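Local atomic coordinates of Dbv8 protein (PDB entry 4MFZ), a protein that probably transfers a long aliphatic acyl chain from a CoA thioester such as decanoyl-CoA to an amino group of a glycopeptide antibiotic precursor, as a GNAT-type N-acyltransferase. Residues I169-Y174 with E296-N302; P211-L215 with H247-T253. One frame throughout, in Å; residues are numbered along the deposited sequence.

Interaction 1 (I169-Y174 with E296-N302); sequences IHRRKY and EFVFRYN. With MFK (decanoyl-CoA), chain B.
Lys173 and Arg300 meet at the bases of their side chains where the end of helix 162-174, in the N-terminal domain, meets the C-terminal turn of helix 291-299 in the GNAT-like domain. Arg300 leaves that helix with positive phi, and its CG packs 3.8 Å from Lys173 CB. This is the tight part. The methyl CD1 of Ile169 lies over one face of the Arg300 guanidinium, displaced toward its rim, while at the group's edge NH1 bonds OE2 of Glu296 at 2.8 Å. NH2 of the same guanidinium pairs with Glu219, so two carboxylates and an aliphatic lid together limit its rotation.

The other flank is looser and wetter. The Arg172 guanidinium stands almost perpendicular to that of Arg300 (84°), its NE 3.6 Å from Arg300 CB, and a water held by Val298 O meets its NH2 only weakly. A second water donates to both Lys173 O and Arg300 O. The exposed Tyr174 ring and Asn302 amide cross, CE1 of Tyr174 3.7 Å from OD1 of Asn302. Back on the packed side, Lys173, fully extended beyond a CG anti to the backbone N (chi1 174°), completes a salt-bridge network: its NZ reaches Glu296 OE1 on the syn side at 2.9 Å, 25° out of the carboxylate plane.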
loop_
_atom_site.group_PDB
_atom_site.type_symbol
_atom_site.label_atom_id
_atom_site.label_comp_id
_atom_site.label_asym_id
_atom_site.label_seq_id
_atom_site.Cartn_x
_atom_site.Cartn_y
_atom_site.Cartn_z
ATOM N N ILE A 169 10.364 -0.520 -1.610
ATOM C CA ILE A 169 10.026 -1.493 -2.638
ATOM C C ILE A 169 10.257 -0.923 -4.032
ATOM O O ILE A 169 10.773 -1.628 -4.924
ATOM C CB ILE A 169 8.580 -1.972 -2.514
ATOM C CG1 ILE A 169 8.460 -2.938 -1.325
ATOM C CG2 ILE A 169 8.118 -2.613 -3.812
ATOM C CD1 ILE A 169 7.017 -3.177 -0.898
ATOM N N HIS A 170 9.902 0.347 -4.225
ATOM C CA HIS A 170 10.120 0.969 -5.541
ATOM C C HIS A 170 11.589 0.956 -5.916
ATOM O O HIS A 170 11.934 0.539 -7.020
ATOM C CB HIS A 170 9.525 2.373 -5.630
ATOM C CG HIS A 170 9.490 2.934 -7.034
ATOM N ND1 HIS A 170 10.585 3.454 -7.635
ATOM C CD2 HIS A 170 8.443 3.062 -7.948
ATOM C CE1 HIS A 170 10.255 3.887 -8.875
ATOM N NE2 HIS A 170 8.948 3.647 -9.067
ATOM N N ARG A 171 12.458 1.369 -4.999
ATOM C CA ARG A 171 13.876 1.414 -5.289
ATOM C C ARG A 171 14.450 -0.005 -5.454
ATOM O O ARG A 171 15.394 -0.211 -6.211
ATOM C CB ARG A 171 14.641 2.181 -4.210
ATOM C CG ARG A 171 16.128 2.353 -4.563
ATOM C CD ARG A 171 16.875 3.356 -3.691
ATOM N NE ARG A 171 16.399 4.737 -3.867
ATOM C CZ ARG A 171 16.711 5.527 -4.895
ATOM N NH1 ARG A 171 17.503 5.100 -5.867
ATOM N NH2 ARG A 171 16.231 6.762 -4.948
ATOM N N ARG A 172 13.884 -0.969 -4.735
ATOM C CA ARG A 172 14.353 -2.343 -4.818
ATOM C C ARG A 172 13.972 -2.931 -6.171
ATOM O O ARG A 172 14.781 -3.573 -6.809
ATOM C CB ARG A 172 13.805 -3.191 -3.658
ATOM C CG ARG A 172 14.316 -4.620 -3.653
ATOM C CD ARG A 172 13.778 -5.437 -2.487
ATOM N NE ARG A 172 13.225 -6.695 -2.991
ATOM C CZ ARG A 172 13.188 -7.853 -2.327
ATOM N NH1 ARG A 172 13.700 -7.942 -1.103
ATOM N NH2 ARG A 172 12.654 -8.935 -2.903
ATOM N N LYS A 173 12.748 -2.691 -6.618
ATOM C CA LYS A 173 12.312 -3.189 -7.913
ATOM C C LYS A 173 12.979 -2.490 -9.119
ATOM O O LYS A 173 13.481 -3.174 -10.026
ATOM C CB LYS A 173 10.785 -3.169 -8.004
ATOM C CG LYS A 173 10.237 -3.524 -9.371
ATOM C CD LYS A 173 8.732 -3.739 -9.329
ATOM C CE LYS A 173 8.232 -4.253 -10.679
ATOM N NZ LYS A 173 6.812 -4.705 -10.648
ATOM N N TYR A 174 13.025 -1.154 -9.110
ATOM C CA TYR A 174 13.477 -0.366 -10.289
ATOM C C TYR A 174 14.894 0.233 -10.225
ATOM O O TYR A 174 15.423 0.686 -11.239
ATOM C CB TYR A 174 12.471 0.742 -10.654
ATOM C CG TYR A 174 11.081 0.223 -10.933
ATOM C CD1 TYR A 174 10.769 -0.419 -12.131
ATOM C CD2 TYR A 174 10.077 0.351 -9.971
ATOM C CE1 TYR A 174 9.483 -0.911 -12.360
ATOM C CE2 TYR A 174 8.802 -0.132 -10.193
ATOM C CZ TYR A 174 8.513 -0.761 -11.380
ATOM O OH TYR A 174 7.246 -1.240 -11.547
ATOM N N GLU A 296 6.784 -11.069 -8.507
ATOM C CA GLU A 296 6.742 -9.793 -7.822
ATOM C C GLU A 296 7.115 -9.930 -6.351
ATOM O O GLU A 296 8.016 -9.243 -5.865
ATOM C CB GLU A 296 5.361 -9.141 -7.967
ATOM C CG GLU A 296 5.105 -7.944 -7.052
ATOM C CD GLU A 296 5.949 -6.714 -7.383
ATOM O OE1 GLU A 296 6.444 -6.584 -8.531
ATOM O OE2 GLU A 296 6.100 -5.849 -6.488
ATOM N N PHE A 297 6.419 -10.800 -5.635
ATOM C CA PHE A 297 6.572 -10.822 -4.195
ATOM C C PHE A 297 7.765 -11.665 -3.750
ATOM O O PHE A 297 8.204 -11.553 -2.610
ATOM C CB PHE A 297 5.295 -11.313 -3.523
ATOM C CG PHE A 297 4.137 -10.344 -3.614
ATOM C CD1 PHE A 297 3.943 -9.366 -2.631
ATOM C CD2 PHE A 297 3.223 -10.424 -4.666
ATOM C CE1 PHE A 297 2.872 -8.482 -2.714
ATOM C CE2 PHE A 297 2.153 -9.548 -4.759
ATOM C CZ PHE A 297 1.981 -8.573 -3.782
ATOM N N VAL A 298 8.277 -12.525 -4.624
ATOM C CA VAL A 298 9.454 -13.308 -4.251
ATOM C C VAL A 298 10.747 -12.609 -4.698
ATOM O O VAL A 298 11.750 -12.686 -3.994
ATOM C CB VAL A 298 9.392 -14.781 -4.732
ATOM C CG1 VAL A 298 10.628 -15.557 -4.301
ATOM C CG2 VAL A 298 8.160 -15.470 -4.170
ATOM N N PHE A 299 10.713 -11.908 -5.837
ATOM C CA PHE A 299 11.932 -11.288 -6.394
ATOM C C PHE A 299 11.851 -9.798 -6.657
ATOM O O PHE A 299 12.854 -9.183 -6.967
ATOM C CB PHE A 299 12.350 -11.946 -7.714
ATOM C CG PHE A 299 12.644 -13.404 -7.612
ATOM C CD1 PHE A 299 13.887 -13.854 -7.145
ATOM C CD2 PHE A 299 11.698 -14.335 -8.026
ATOM C CE1 PHE A 299 14.163 -15.221 -7.069
ATOM C CE2 PHE A 299 11.965 -15.703 -7.961
ATOM C CZ PHE A 299 13.203 -16.145 -7.481
ATOM N N ARG A 300 10.654 -9.235 -6.594
ATOM C CA ARG A 300 10.424 -7.834 -6.945
ATOM C C ARG A 300 10.912 -7.664 -8.383
ATOM O O ARG A 300 11.606 -6.698 -8.773
ATOM C CB ARG A 300 11.074 -6.903 -5.924
ATOM C CG ARG A 300 10.152 -5.838 -5.354
ATOM C CD ARG A 300 8.721 -6.299 -5.052
ATOM N NE ARG A 300 8.470 -6.671 -3.654
ATOM C CZ ARG A 300 7.286 -6.545 -3.045
ATOM N NH1 ARG A 300 6.231 -6.045 -3.697
ATOM N NH2 ARG A 300 7.157 -6.902 -1.771
ATOM N N TYR A 301 10.499 -8.665 -9.149
ATOM C CA TYR A 301 10.923 -8.925 -10.510
ATOM C C TYR A 301 10.794 -7.708 -11.399
ATOM O O TYR A 301 9.810 -6.977 -11.307
ATOM C CB TYR A 301 10.054 -10.039 -11.080
ATOM C CG TYR A 301 10.520 -10.526 -12.405
ATOM C CD1 TYR A 301 11.757 -11.151 -12.522
ATOM C CD2 TYR A 301 9.737 -10.366 -13.548
ATOM C CE1 TYR A 301 12.213 -11.599 -13.734
ATOM C CE2 TYR A 301 10.186 -10.817 -14.766
ATOM C CZ TYR A 301 11.430 -11.434 -14.844
ATOM O OH TYR A 301 11.923 -11.900 -16.025
ATOM N N ASN A 302 11.787 -7.512 -12.266
ATOM C CA ASN A 302 11.750 -6.438 -13.250
ATOM C C ASN A 302 12.217 -6.863 -14.658
ATOM O O ASN A 302 13.008 -6.178 -15.270
ATOM C CB ASN A 302 12.536 -5.220 -12.729
ATOM C CG ASN A 302 12.226 -3.937 -13.499
ATOM O OD1 ASN A 302 11.111 -3.735 -14.012
ATOM N ND2 ASN A 302 13.213 -3.055 -13.571
HETATM C CCG MFK B . 0.135 -17.927 5.583
HETATM C CCF MFK B . -1.333 -17.801 5.986
HETATM C CCE MFK B . -1.886 -16.492 5.465
HETATM C CCD MFK B . -2.261 -16.678 4.017
HETATM C CCC MFK B . -3.287 -15.622 3.657
HETATM C CCB MFK B . -2.725 -14.692 2.611
HETATM C CCA MFK B . -3.884 -13.895 2.039
HETATM C CBZ MFK B . -3.680 -12.435 2.414
HETATM C CAK MFK B . -3.383 -11.630 1.164
HETATM C CAJ MFK B . -1.975 -11.025 1.259
HETATM O OAL MFK B . -1.489 -10.659 2.334
HETATM S SAI MFK B . -1.171 -10.887 -0.291
HETATM C CAH MFK B . 0.488 -10.233 0.174
HETATM C CAG MFK B . 1.373 -11.294 0.838
HETATM N NAF MFK B . 2.617 -10.615 1.237
HETATM C CAE MFK B . 3.830 -10.978 0.780
HETATM O OAM MFK B . 4.028 -11.932 0.031
HETATM C CAD MFK B . 5.003 -10.126 1.309
HETATM C CAC MFK B . 6.345 -10.776 0.920
HETATM N NAB MFK B . 6.427 -12.159 1.434
HETATM C CAA MFK B . 7.082 -12.383 2.583
HETATM O OAO MFK B . 7.618 -11.476 3.238
HETATM C CAN MFK B . 7.180 -13.844 3.045
HETATM O OAU MFK B . 6.796 -14.748 1.984
HETATM C CAP MFK B . 6.378 -14.134 4.333
HETATM C CAR MFK B . 4.916 -13.778 4.114
HETATM C CAS MFK B . 6.884 -13.343 5.536
HETATM C CAQ MFK B . 6.484 -15.622 4.654
HETATM O OAT MFK B . 7.851 -15.926 4.833
HETATM P PAV MFK B . 8.356 -17.093 5.825
HETATM O OAX MFK B . 7.763 -16.945 7.164
HETATM O OAW MFK B . 9.841 -17.178 5.701
HETATM O OAY MFK B . 7.653 -18.318 5.053
HETATM P PAZ MFK B . 8.013 -19.878 5.161
HETATM O OBA MFK B . 6.771 -20.630 4.545
HETATM O OBB MFK B . 8.291 -20.342 6.537
HETATM O "O5'" MFK B . 9.144 -20.134 4.044
HETATM C "C5'" MFK B . 9.699 -21.401 3.771
HETATM C "C4'" MFK B . 10.798 -21.203 2.721
HETATM O "O4'" MFK B . 10.475 -20.226 1.656
HETATM C "C3'" MFK B . 12.056 -20.652 3.349
HETATM O "O3'" MFK B . 13.159 -21.148 2.590
HETATM P PBV MFK B . 14.447 -21.732 3.383
HETATM O OBW MFK B . 15.121 -20.412 3.942
HETATM O OBY MFK B . 15.359 -22.390 2.210
HETATM O OBX MFK B . 14.163 -22.601 4.522
HETATM C "C2'" MFK B . 11.865 -19.148 3.135
HETATM O "O2'" MFK B . 13.063 -18.401 3.229
HETATM C "C1'" MFK B . 11.361 -19.097 1.724
HETATM N N9 MFK B . 10.603 -17.844 1.468
HETATM C C8 MFK B . 9.366 -17.562 1.894
HETATM N N7 MFK B . 9.046 -16.342 1.440
HETATM C C5 MFK B . 10.063 -15.898 0.685
HETATM C C4 MFK B . 11.018 -16.833 0.713
HETATM N N3 MFK B . 12.147 -16.673 0.007
HETATM C C2 MFK B . 12.502 -15.441 -0.743
HETATM N N1 MFK B . 11.376 -14.487 -0.691
HETATM C C6 MFK B . 10.253 -14.757 -0.011
HETATM N N6 MFK B . 9.267 -13.862 -0.008
HETATM O O HOH W 1 12.191 -11.953 -1.364
HETATM O O HOH W 2 14.168 -6.088 -9.854
#

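Interaction 2 (P211-L215 with H247-T253); sequences PVLGL and HGARAAT. With MFK (decanoyl-CoA), chain B.
With its CG trans to the main-chain nitrogen (chi1 -174°), the His247 ring is carried back to strand 211-216, where Pro211 lies over one face and Val212 O at the edge. Pro211 CB sits over the face, 3.7 Å from the centroid of the His247 ring, a CH-pi contact. His247 NE2 donates to Val212 O at 3.3 Å; the acceptor is near the ring plane, but the bond is long, and the donor lies well out of the carbonyl plane, 63° above it. Chi1 of Val212 (68°) leaves CG2 opposite the backbone N, where it comes within 3.5 Å of Thr253 CG2, the two side chains crossing at about a right angle. Ala249 CB fills the corner between Val212 CA and Leu213 CG.

Beyond the turn the backbones pair regularly: Leu213 N to Ala251 O (3.1 Å), Thr253 N to Leu213 O (2.9 Å) and Leu215 N to Thr253 O (3.0 Å). A water donates to both Leu215 O and Thr253 O, and Leu215 O approaches carbon CBZ of the decanoyl chain at 3.4 Å. Parallel bridges Leu213-Ala252 and Gly214-Thr253, with helix 226-243 connecting the strands, identify a beta-alpha-beta crossover within the GNAT-like domain.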
loop_
_atom_site.group_PDB
_atom_site.type_symbol
_atom_site.label_atom_id
_atom_site.label_comp_id
_atom_site.label_asym_id
_atom_site.label_seq_id
_atom_site.Cartn_x
_atom_site.Cartn_y
_atom_site.Cartn_z
ATOM N N PRO A 211 -19.815 -5.955 5.433
ATOM C CA PRO A 211 -18.476 -5.568 5.898
ATOM C C PRO A 211 -17.497 -6.759 5.933
ATOM O O PRO A 211 -17.887 -7.886 6.277
ATOM C CB PRO A 211 -18.734 -5.025 7.305
ATOM C CG PRO A 211 -20.090 -5.555 7.702
ATOM C CD PRO A 211 -20.865 -5.626 6.418
ATOM N N VAL A 212 -16.243 -6.518 5.541
ATOM C CA VAL A 212 -15.197 -7.552 5.595
ATOM C C VAL A 212 -13.828 -6.903 5.886
ATOM O O VAL A 212 -13.641 -5.713 5.608
ATOM C CB VAL A 212 -15.190 -8.412 4.292
ATOM C CG1 VAL A 212 -14.733 -7.631 3.058
ATOM C CG2 VAL A 212 -14.367 -9.677 4.469
ATOM N N LEU A 213 -12.886 -7.658 6.457
ATOM C CA LEU A 213 -11.529 -7.151 6.648
ATOM C C LEU A 213 -10.629 -7.657 5.539
ATOM O O LEU A 213 -10.515 -8.864 5.354
ATOM C CB LEU A 213 -10.936 -7.577 7.999
ATOM C CG LEU A 213 -11.468 -7.030 9.332
ATOM C CD1 LEU A 213 -10.517 -7.483 10.428
ATOM C CD2 LEU A 213 -11.614 -5.515 9.343
ATOM N N GLY A 214 -9.997 -6.763 4.787
ATOM C CA GLY A 214 -8.982 -7.203 3.836
ATOM C C GLY A 214 -7.720 -7.442 4.656
ATOM O O GLY A 214 -7.346 -6.589 5.445
ATOM N N LEU A 215 -7.102 -8.610 4.522
ATOM C CA LEU A 215 -5.906 -8.924 5.300
ATOM C C LEU A 215 -4.722 -8.868 4.362
ATOM O O LEU A 215 -4.812 -9.397 3.271
ATOM C CB LEU A 215 -6.023 -10.307 5.988
ATOM C CG LEU A 215 -4.953 -10.667 7.036
ATOM C CD1 LEU A 215 -5.516 -11.441 8.213
ATOM C CD2 LEU A 215 -3.805 -11.431 6.394
ATOM N N HIS A 247 -18.514 -0.751 11.656
ATOM C CA HIS A 247 -18.119 -1.597 10.528
ATOM C C HIS A 247 -18.695 -2.968 10.681
ATOM O O HIS A 247 -19.499 -3.383 9.862
ATOM C CB HIS A 247 -16.602 -1.617 10.350
ATOM C CG HIS A 247 -16.137 -2.364 9.117
ATOM N ND1 HIS A 247 -16.340 -1.903 7.862
ATOM C CD2 HIS A 247 -15.437 -3.559 8.987
ATOM C CE1 HIS A 247 -15.812 -2.776 6.974
ATOM N NE2 HIS A 247 -15.264 -3.786 7.666
ATOM N N GLY A 248 -18.283 -3.678 11.729
ATOM C CA GLY A 248 -18.854 -4.992 12.106
ATOM C C GLY A 248 -18.412 -6.252 11.357
ATOM O O GLY A 248 -19.186 -7.206 11.262
ATOM N N ALA A 249 -17.184 -6.283 10.827
ATOM C CA ALA A 249 -16.756 -7.446 10.040
ATOM C C ALA A 249 -16.563 -8.700 10.916
ATOM O O ALA A 249 -16.103 -8.611 12.042
ATOM C CB ALA A 249 -15.489 -7.122 9.255
ATOM N N ARG A 250 -16.933 -9.864 10.385
ATOM C CA ARG A 250 -16.702 -11.134 11.072
ATOM C C ARG A 250 -15.728 -12.033 10.321
ATOM O O ARG A 250 -15.125 -12.922 10.924
ATOM C CB ARG A 250 -18.022 -11.881 11.334
ATOM C CG ARG A 250 -19.077 -11.081 12.108
ATOM C CD ARG A 250 -18.568 -10.516 13.437
ATOM N NE ARG A 250 -18.896 -11.238 14.686
ATOM C CZ ARG A 250 -19.571 -12.391 14.815
ATOM N NH1 ARG A 250 -20.039 -13.064 13.766
ATOM N NH2 ARG A 250 -19.774 -12.890 16.031
ATOM N N ALA A 251 -15.589 -11.805 9.014
ATOM C CA ALA A 251 -14.620 -12.533 8.184
ATOM C C ALA A 251 -13.423 -11.672 7.692
ATOM O O ALA A 251 -13.439 -10.427 7.742
ATOM C CB ALA A 251 -15.327 -13.245 7.011
ATOM N N ALA A 252 -12.382 -12.339 7.226
ATOM C CA ALA A 252 -11.283 -11.653 6.540
ATOM C C ALA A 252 -11.046 -12.323 5.184
ATOM O O ALA A 252 -11.283 -13.518 5.035
ATOM C CB ALA A 252 -10.017 -11.652 7.405
ATOM N N THR A 253 -10.609 -11.546 4.195
ATOM C CA THR A 253 -10.372 -12.049 2.849
ATOM C C THR A 253 -8.980 -11.665 2.347
ATOM O O THR A 253 -8.361 -10.682 2.815
ATOM C CB THR A 253 -11.408 -11.506 1.826
ATOM O OG1 THR A 253 -11.327 -10.092 1.779
ATOM C CG2 THR A 253 -12.830 -11.884 2.186
HETATM C CCG MFK B . 0.135 -17.927 5.583
HETATM C CCF MFK B . -1.333 -17.801 5.986
HETATM C CCE MFK B . -1.886 -16.492 5.465
HETATM C CCD MFK B . -2.261 -16.678 4.017
HETATM C CCC MFK B . -3.287 -15.622 3.657
HETATM C CCB MFK B . -2.725 -14.692 2.611
HETATM C CCA MFK B . -3.884 -13.895 2.039
HETATM C CBZ MFK B . -3.680 -12.435 2.414
HETATM C CAK MFK B . -3.383 -11.630 1.164
HETATM C CAJ MFK B . -1.975 -11.025 1.259
HETATM O OAL MFK B . -1.489 -10.659 2.334
HETATM S SAI MFK B . -1.171 -10.887 -0.291
HETATM C CAH MFK B . 0.488 -10.233 0.174
HETATM C CAG MFK B . 1.373 -11.294 0.838
HETATM N NAF MFK B . 2.617 -10.615 1.237
HETATM C CAE MFK B . 3.830 -10.978 0.780
HETATM O OAM MFK B . 4.028 -11.932 0.031
HETATM C CAD MFK B . 5.003 -10.126 1.309
HETATM C CAC MFK B . 6.345 -10.776 0.920
HETATM N NAB MFK B . 6.427 -12.159 1.434
HETATM C CAA MFK B . 7.082 -12.383 2.583
HETATM O OAO MFK B . 7.618 -11.476 3.238
HETATM C CAN MFK B . 7.180 -13.844 3.045
HETATM O OAU MFK B . 6.796 -14.748 1.984
HETATM C CAP MFK B . 6.378 -14.134 4.333
HETATM C CAR MFK B . 4.916 -13.778 4.114
HETATM C CAS MFK B . 6.884 -13.343 5.536
HETATM C CAQ MFK B . 6.484 -15.622 4.654
HETATM O OAT MFK B . 7.851 -15.926 4.833
HETATM P PAV MFK B . 8.356 -17.093 5.825
HETATM O OAX MFK B . 7.763 -16.945 7.164
HETATM O OAW MFK B . 9.841 -17.178 5.701
HETATM O OAY MFK B . 7.653 -18.318 5.053
HETATM P PAZ MFK B . 8.013 -19.878 5.161
HETATM O OBA MFK B . 6.771 -20.630 4.545
HETATM O OBB MFK B . 8.291 -20.342 6.537
HETATM O "O5'" MFK B . 9.144 -20.134 4.044
HETATM C "C5'" MFK B . 9.699 -21.401 3.771
HETATM C "C4'" MFK B . 10.798 -21.203 2.721
HETATM O "O4'" MFK B . 10.475 -20.226 1.656
HETATM C "C3'" MFK B . 12.056 -20.652 3.349
HETATM O "O3'" MFK B . 13.159 -21.148 2.590
HETATM P PBV MFK B . 14.447 -21.732 3.383
HETATM O OBW MFK B . 15.121 -20.412 3.942
HETATM O OBY MFK B . 15.359 -22.390 2.210
HETATM O OBX MFK B . 14.163 -22.601 4.522
HETATM C "C2'" MFK B . 11.865 -19.148 3.135
HETATM O "O2'" MFK B . 13.063 -18.401 3.229
HETATM C "C1'" MFK B . 11.361 -19.097 1.724
HETATM N N9 MFK B . 10.603 -17.844 1.468
HETATM C C8 MFK B . 9.366 -17.562 1.894
HETATM N N7 MFK B . 9.046 -16.342 1.440
HETATM C C5 MFK B . 10.063 -15.898 0.685
HETATM C C4 MFK B . 11.018 -16.833 0.713
HETATM N N3 MFK B . 12.147 -16.673 0.007
HETATM C C2 MFK B . 12.502 -15.441 -0.743
HETATM N N1 MFK B . 11.376 -14.487 -0.691
HETATM C C6 MFK B . 10.253 -14.757 -0.011
HETATM N N6 MFK B . 9.267 -13.862 -0.008
HETATM O O HOH W 3 -6.571 -8.577 1.331
#

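In the fold
From the N terminus, the chain passes through a helical region to helix 162-174, where interaction 1 opens. It then enters the six-stranded mixed sheet and reaches strand 211-216. Interaction 2 closes the short loop over helix 226-243, with 31 residues between its segments. Only after strand 281-289 does 296-302 return to 169-174 and close the long loop of 121 residues, so interaction 2 is nested inside the loop that interaction 1 closes. Their centres are 29 Å apart, on opposite sides of the chain's centre. Interaction 1 ties the N-terminal domain to the GNAT-like domain; interaction 2 joins neighbouring strands within the latter. Both touch decanoyl-CoA, near its adenine and pantetheine arm, and its acyl chain, respectively.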